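Local coordinates for EAL domain protein (Vibrio cholerae serotype O1, PDB 6IJ2) that probably hydrolyses cyclic dinucleotides such as c-di-GMP and cGAMP as a metal-dependent EAL-type phosphodiesterase, at residues L22-V34 / I41-N53. The protein carries 1 engineered substitution. Residues are numbered along the deposited sequence; the frame is centred on the assembly and turned at random.
With CA (calcium ion), chain J; nucleotides of chain B.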
loop_
_atom_site.group_PDB
_atom_site.type_symbol
_atom_site.label_atom_id
_atom_site.label_comp_id
_atom_site.label_asym_id
_atom_site.label_seq_id
_atom_site.Cartn_x
_atom_site.Cartn_y
_atom_site.Cartn_z
ATOM N N LEU A 22 18.724 -25.669 13.789
ATOM C CA LEU A 22 17.471 -25.209 14.379
ATOM C C LEU A 22 16.981 -26.183 15.444
ATOM O O LEU A 22 17.230 -27.383 15.350
ATOM C CB LEU A 22 16.398 -25.031 13.299
ATOM C CG LEU A 22 16.688 -24.024 12.184
ATOM C CD1 LEU A 22 15.621 -24.091 11.104
ATOM C CD2 LEU A 22 16.785 -22.623 12.751
ATOM N N ASP A 23 16.285 -25.665 16.456
ATOM C CA ASP A 23 15.708 -26.506 17.499
ATOM C C ASP A 23 14.350 -27.073 17.111
ATOM O O ASP A 23 13.720 -27.756 17.929
ATOM C CB ASP A 23 15.571 -25.723 18.806
ATOM C CG ASP A 23 14.301 -24.899 18.855
ATOM O OD1 ASP A 23 14.112 -24.038 17.970
ATOM O OD2 ASP A 23 13.481 -25.127 19.769
ATOM N N PHE A 24 13.883 -26.793 15.898
ATOM C CA PHE A 24 12.644 -27.345 15.382
ATOM C C PHE A 24 12.878 -27.763 13.939
ATOM O O PHE A 24 13.808 -27.292 13.283
ATOM C CB PHE A 24 11.490 -26.333 15.464
ATOM C CG PHE A 24 11.750 -25.057 14.707
ATOM C CD1 PHE A 24 12.419 -24.003 15.308
ATOM C CD2 PHE A 24 11.330 -24.915 13.398
ATOM C CE1 PHE A 24 12.663 -22.829 14.612
ATOM C CE2 PHE A 24 11.571 -23.740 12.696
ATOM C CZ PHE A 24 12.239 -22.699 13.308
ATOM N N ASP A 25 12.041 -28.651 13.453
ATOM C CA ASP A 25 12.071 -29.104 12.066
ATOM C C ASP A 25 10.692 -28.805 11.448
ATOM O O ASP A 25 9.755 -28.528 12.146
ATOM C CB ASP A 25 12.430 -30.577 11.937
ATOM C CG ASP A 25 13.108 -30.898 10.614
ATOM O OD1 ASP A 25 13.470 -29.985 9.878
ATOM O OD2 ASP A 25 13.302 -32.068 10.307
ATOM N N PHE A 26 10.580 -28.926 10.134
ATOM C CA PHE A 26 9.368 -28.589 9.394
ATOM C C PHE A 26 9.545 -29.105 7.974
ATOM O O PHE A 26 10.611 -29.605 7.607
ATOM C CB PHE A 26 9.104 -27.078 9.399
ATOM C CG PHE A 26 10.231 -26.279 8.820
ATOM C CD1 PHE A 26 11.330 -25.945 9.594
ATOM C CD2 PHE A 26 10.201 -25.878 7.497
ATOM C CE1 PHE A 26 12.380 -25.230 9.056
ATOM C CE2 PHE A 26 11.244 -25.152 6.958
ATOM C CZ PHE A 26 12.337 -24.834 7.736
ATOM N N THR A 27 8.492 -28.979 7.178
ATOM C CA THR A 27 8.563 -29.388 5.779
ATOM C C THR A 27 7.691 -28.428 4.978
ATOM O O THR A 27 7.355 -27.342 5.458
ATOM C CB THR A 27 8.175 -30.874 5.629
ATOM O OG1 THR A 27 8.411 -31.306 4.284
ATOM C CG2 THR A 27 6.717 -31.103 5.984
ATOM N N MET A 28 7.322 -28.826 3.763
ATOM C CA MET A 28 6.627 -27.945 2.840
ATOM C C MET A 28 5.336 -28.571 2.339
ATOM O O MET A 28 5.235 -29.787 2.162
ATOM C CB MET A 28 7.493 -27.588 1.630
ATOM C CG MET A 28 8.689 -26.726 1.938
ATOM S SD MET A 28 8.224 -25.034 2.388
ATOM C CE MET A 28 9.687 -24.629 3.334
ATOM N N ALA A 29 4.350 -27.706 2.122
ATOM C CA ALA A 29 3.201 -27.973 1.278
ATOM C C ALA A 29 3.365 -27.180 -0.012
ATOM O O ALA A 29 4.194 -26.270 -0.101
ATOM C CB ALA A 29 1.888 -27.597 1.978
ATOM N N PHE A 30 2.588 -27.547 -1.023
ATOM C CA PHE A 30 2.678 -26.915 -2.332
ATOM C C PHE A 30 1.277 -26.604 -2.832
ATOM O O PHE A 30 0.367 -27.429 -2.716
ATOM C CB PHE A 30 3.429 -27.824 -3.355
ATOM C CG PHE A 30 4.853 -28.085 -2.980
ATOM C CD1 PHE A 30 5.853 -27.191 -3.336
ATOM C CD2 PHE A 30 5.189 -29.199 -2.224
ATOM C CE1 PHE A 30 7.179 -27.426 -2.967
ATOM C CE2 PHE A 30 6.503 -29.437 -1.851
ATOM C CZ PHE A 30 7.501 -28.550 -2.223
ATOM N N GLN A 31 1.104 -25.409 -3.395
ATOM C CA GLN A 31 -0.188 -25.024 -3.928
ATOM C C GLN A 31 -0.023 -24.609 -5.383
ATOM O O GLN A 31 0.822 -23.749 -5.689
ATOM C CB GLN A 31 -0.821 -23.876 -3.121
ATOM C CG GLN A 31 -2.216 -23.548 -3.616
ATOM C CD GLN A 31 -2.861 -22.425 -2.837
ATOM O OE1 GLN A 31 -2.177 -21.507 -2.388
ATOM N NE2 GLN A 31 -4.189 -22.491 -2.665
ATOM N N PRO A 32 -0.808 -25.171 -6.304
ATOM C CA PRO A 32 -0.595 -24.870 -7.728
ATOM C C PRO A 32 -1.055 -23.474 -8.134
ATOM O O PRO A 32 -2.008 -22.905 -7.591
ATOM C CB PRO A 32 -1.415 -25.951 -8.447
ATOM C CG PRO A 32 -2.459 -26.347 -7.477
ATOM C CD PRO A 32 -1.824 -26.217 -6.104
ATOM N N ILE A 33 -0.325 -22.920 -9.099
ATOM C CA ILE A 33 -0.688 -21.711 -9.822
ATOM C C ILE A 33 -1.107 -22.168 -11.207
ATOM O O ILE A 33 -0.347 -22.878 -11.869
ATOM C CB ILE A 33 0.503 -20.739 -9.892
ATOM C CG1 ILE A 33 0.918 -20.309 -8.478
ATOM C CG2 ILE A 33 0.185 -19.521 -10.765
ATOM C CD1 ILE A 33 2.295 -19.635 -8.425
ATOM N N VAL A 34 -2.301 -21.778 -11.642
ATOM C CA VAL A 34 -2.905 -22.314 -12.861
ATOM C C VAL A 34 -2.895 -21.227 -13.918
ATOM O O VAL A 34 -3.222 -20.074 -13.621
ATOM C CB VAL A 34 -4.341 -22.802 -12.599
ATOM C CG1 VAL A 34 -4.974 -23.318 -13.873
ATOM C CG2 VAL A 34 -4.356 -23.874 -11.530
ATOM N N ILE A 41 -0.565 -26.085 -15.529
ATOM C CA ILE A 41 -0.047 -25.594 -14.259
ATOM C C ILE A 41 1.204 -24.768 -14.533
ATOM O O ILE A 41 2.159 -25.252 -15.150
ATOM C CB ILE A 41 0.238 -26.758 -13.298
ATOM C CG1 ILE A 41 -1.090 -27.396 -12.881
ATOM C CG2 ILE A 41 1.039 -26.279 -12.099
ATOM C CD1 ILE A 41 -0.944 -28.636 -12.033
ATOM N N PHE A 42 1.183 -23.512 -14.080
ATOM C CA PHE A 42 2.325 -22.613 -14.219
ATOM C C PHE A 42 3.426 -22.980 -13.232
ATOM O O PHE A 42 4.621 -22.873 -13.544
ATOM C CB PHE A 42 1.843 -21.161 -13.988
ATOM C CG PHE A 42 2.958 -20.176 -13.754
ATOM C CD1 PHE A 42 3.585 -19.558 -14.829
ATOM C CD2 PHE A 42 3.395 -19.886 -12.462
ATOM C CE1 PHE A 42 4.613 -18.663 -14.622
ATOM C CE2 PHE A 42 4.428 -18.990 -12.249
ATOM C CZ PHE A 42 5.035 -18.376 -13.327
ATOM N N GLY A 43 3.038 -23.394 -12.033
ATOM C CA GLY A 43 3.998 -23.737 -11.002
ATOM C C GLY A 43 3.287 -23.985 -9.685
ATOM O O GLY A 43 2.066 -24.123 -9.641
ATOM N N TYR A 44 4.083 -24.055 -8.611
ATOM C CA TYR A 44 3.561 -24.267 -7.260
ATOM C C TYR A 44 4.258 -23.335 -6.287
ATOM O O TYR A 44 5.477 -23.152 -6.369
ATOM C CB TYR A 44 3.788 -25.716 -6.771
ATOM C CG TYR A 44 2.989 -26.762 -7.502
ATOM C CD1 TYR A 44 3.399 -27.232 -8.746
ATOM C CD2 TYR A 44 1.836 -27.293 -6.945
ATOM C CE1 TYR A 44 2.677 -28.181 -9.420
ATOM C CE2 TYR A 44 1.101 -28.245 -7.615
ATOM C CZ TYR A 44 1.530 -28.691 -8.851
ATOM O OH TYR A 44 0.807 -29.644 -9.533
ATOM N N GLU A 45 3.493 -22.771 -5.353
ATOM C CA GLU A 45 4.067 -22.016 -4.254
ATOM C C GLU A 45 4.369 -22.979 -3.112
ATOM O O GLU A 45 3.525 -23.814 -2.757
ATOM C CB GLU A 45 3.124 -20.903 -3.787
ATOM C CG GLU A 45 3.710 -20.132 -2.633
ATOM C CD GLU A 45 2.826 -19.022 -2.115
ATOM O OE1 GLU A 45 1.641 -18.927 -2.519
ATOM O OE2 GLU A 45 3.350 -18.238 -1.301
ATOM N N ALA A 46 5.601 -22.912 -2.592
ATOM C CA ALA A 46 5.998 -23.690 -1.422
ATOM C C ALA A 46 5.588 -22.960 -0.144
ATOM O O ALA A 46 5.857 -21.761 0.013
ATOM C CB ALA A 46 7.509 -23.939 -1.425
ATOM N N LEU A 47 4.966 -23.691 0.782
ATOM C CA LEU A 47 4.410 -23.113 2.002
ATOM C C LEU A 47 4.842 -23.953 3.191
ATOM O O LEU A 47 4.678 -25.175 3.178
ATOM C CB LEU A 47 2.889 -23.061 1.940
ATOM C CG LEU A 47 2.330 -22.192 0.813
ATOM C CD1 LEU A 47 0.895 -22.580 0.569
ATOM C CD2 LEU A 47 2.428 -20.712 1.188
ATOM N N VAL A 48 5.371 -23.296 4.217
ATOM C CA VAL A 48 5.930 -24.008 5.362
ATOM C C VAL A 48 4.831 -24.731 6.141
ATOM O O VAL A 48 3.712 -24.224 6.306
ATOM C CB VAL A 48 6.700 -23.007 6.241
ATOM C CG1 VAL A 48 6.189 -23.011 7.665
ATOM C CG2 VAL A 48 8.181 -23.297 6.199
ATOM N N ARG A 49 5.153 -25.930 6.632
ATOM C CA ARG A 49 4.252 -26.732 7.446
ATOM C C ARG A 49 5.076 -27.468 8.486
ATOM O O ARG A 49 6.262 -27.729 8.281
ATOM C CB ARG A 49 3.473 -27.773 6.620
ATOM C CG ARG A 49 2.489 -27.200 5.613
ATOM C CD ARG A 49 1.356 -26.463 6.314
ATOM N NE ARG A 49 0.380 -25.962 5.355
ATOM C CZ ARG A 49 0.436 -24.752 4.810
ATOM N NH1 ARG A 49 -0.483 -24.360 3.934
ATOM N NH2 ARG A 49 1.422 -23.935 5.134
ATOM N N GLY A 50 4.438 -27.803 9.600
ATOM C CA GLY A 50 5.074 -28.669 10.571
ATOM C C GLY A 50 5.233 -30.078 10.028
ATOM O O GLY A 50 4.685 -30.445 8.986
ATOM N N LEU A 51 6.001 -30.892 10.760
ATOM C CA LEU A 51 6.243 -32.264 10.319
ATOM C C LEU A 51 4.965 -33.098 10.322
ATOM O O LEU A 51 4.869 -34.085 9.584
ATOM C CB LEU A 51 7.310 -32.926 11.201
ATOM C CG LEU A 51 8.733 -32.395 11.003
ATOM C CD1 LEU A 51 9.723 -33.179 11.852
ATOM C CD2 LEU A 51 9.131 -32.408 9.525
ATOM N N ASN A 52 3.987 -32.731 11.150
ATOM C CA ASN A 52 2.681 -33.378 11.183
ATOM C C ASN A 52 1.594 -32.491 10.578
ATOM O O ASN A 52 0.446 -32.510 11.029
ATOM C CB ASN A 52 2.318 -33.766 12.615
ATOM C CG ASN A 52 3.243 -34.825 13.185
ATOM O OD1 ASN A 52 2.895 -36.002 13.229
ATOM N ND2 ASN A 52 4.430 -34.411 13.620
ATOM N N ASN A 53 1.959 -31.699 9.565
ATOM C CA ASN A 53 1.057 -30.776 8.874
ATOM C C ASN A 53 0.545 -29.670 9.796
ATOM O O ASN A 53 -0.543 -29.131 9.584
ATOM C CB ASN A 53 -0.117 -31.516 8.219
ATOM C CG ASN A 53 -0.761 -30.719 7.096
ATOM O OD1 ASN A 53 -0.129 -29.847 6.496
ATOM N ND2 ASN A 53 -2.025 -31.012 6.810
HETATM CA CA CA J . 3.250 -15.843 -1.080
ATOM P P G B 2 -0.376 -20.511 4.883
ATOM O OP1 G B 2 0.170 -21.538 4.064
ATOM O OP2 G B 2 -0.945 -20.839 6.148
ATOM O "O5'" G B 2 0.702 -19.389 5.130
ATOM C "C5'" G B 2 0.543 -18.402 6.141
ATOM C "C4'" G B 2 1.613 -17.356 6.002
ATOM O "O4'" G B 2 2.906 -17.982 6.106
ATOM C "C3'" G B 2 1.621 -16.593 4.677
ATOM O "O3'" G B 2 1.832 -15.206 4.862
ATOM C "C2'" G B 2 2.833 -17.159 3.954
ATOM O "O2'" G B 2 3.472 -16.291 3.058
ATOM C "C1'" G B 2 3.754 -17.473 5.125
ATOM N N9 G B 2 4.703 -18.507 4.758
ATOM C C8 G B 2 4.420 -19.792 4.381
ATOM N N7 G B 2 5.477 -20.471 4.041
ATOM C C5 G B 2 6.517 -19.569 4.177
ATOM C C6 G B 2 7.903 -19.727 3.949
ATOM O O6 G B 2 8.503 -20.717 3.547
ATOM N N1 G B 2 8.603 -18.564 4.223
ATOM C C2 G B 2 8.039 -17.393 4.650
ATOM N N2 G B 2 8.879 -16.377 4.850
ATOM N N3 G B 2 6.751 -17.236 4.883
ATOM C C4 G B 2 6.054 -18.355 4.627
ATOM O OP3 G B 1 0.138 -14.377 0.136
ATOM P P G B 1 0.711 -15.043 1.275
ATOM O OP1 G B 1 1.855 -15.817 0.903
ATOM O OP2 G B 1 0.891 -14.030 2.261
ATOM O "O5'" G B 1 -0.463 -15.971 1.759
ATOM C "C5'" G B 1 -0.451 -17.376 1.529
ATOM C "C4'" G B 1 -1.507 -18.043 2.378
ATOM O "O4'" G B 1 -2.772 -17.997 1.690
ATOM C "C3'" G B 1 -1.273 -19.519 2.720
ATOM O "O3'" G B 1 -1.464 -19.810 4.089
ATOM C "C2'" G B 1 -2.351 -20.236 1.919
ATOM O "O2'" G B 1 -2.872 -21.397 2.498
ATOM C "C1'" G B 1 -3.454 -19.193 1.902
ATOM N N9 G B 1 -4.400 -19.382 0.812
ATOM C C8 G B 1 -4.126 -19.852 -0.447
ATOM N N7 G B 1 -5.178 -19.904 -1.212
ATOM C C5 G B 1 -6.205 -19.429 -0.414
ATOM C C6 G B 1 -7.581 -19.246 -0.701
ATOM O O6 G B 1 -8.182 -19.486 -1.739
ATOM N N1 G B 1 -8.271 -18.752 0.396
ATOM C C2 G B 1 -7.706 -18.458 1.608
ATOM N N2 G B 1 -8.529 -17.973 2.532
ATOM N N3 G B 1 -6.424 -18.608 1.883
ATOM C C4 G B 1 -5.736 -19.093 0.834
HETATM O O HOH W 1 7.245 -29.754 13.072
HETATM O O HOH W 2 -0.653 -19.415 -1.087
HETATM O O HOH W 3 1.185 -16.284 -2.037
#
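Thr27 and Arg49, Ala29 and Leu47, and Gln31 and Glu45 are hydrogen-bonded pairs of an antiparallel hairpin, each joined by two backbone bonds. Further along, Phe42 N (2.8 Å) and, weakly, Gly43 N (3.4 Å) both reach Ile33 O, a classic beta bulge that shifts the register by one.

Apolar contacts line the face carrying Met28, Phe30, Pro32, Tyr44, Ala46 and Val48. The Met28 chain bends at chi2 (-70°), and its CE meets Val48 CG2 at 3.5 Å; Pro32 CB packs against Tyr44 CE2 at the same distance. Helix 68-85 covers Phe30 and Val48.

The opposite face, with Gln31, Glu45 and Arg49 among Ala29, Ile33 and Leu47, meets the metal and the nucleotides. With the Glu45 chain extended, OE2 binds calcium at 2.4 Å, alongside Asn95, Glu128, Asp158 and OP1 of G1 of chain B; water 2 and Gln235 each join Glu45 OE1 to Gln31 OE1. Ala29 CB lies over one face of the Arg49 guanidinium, whose NH1 and NH2 both grip OP1 of G2 of chain B, while NH2 also bonds Val48 O at 2.6 Å. Val48 N donates to the guanine N7 of G2 (175°). Strands 27-35 and 41-49 thus form the antiparallel start of the EAL-domain barrel, where metal and dinucleotide meet in the active site.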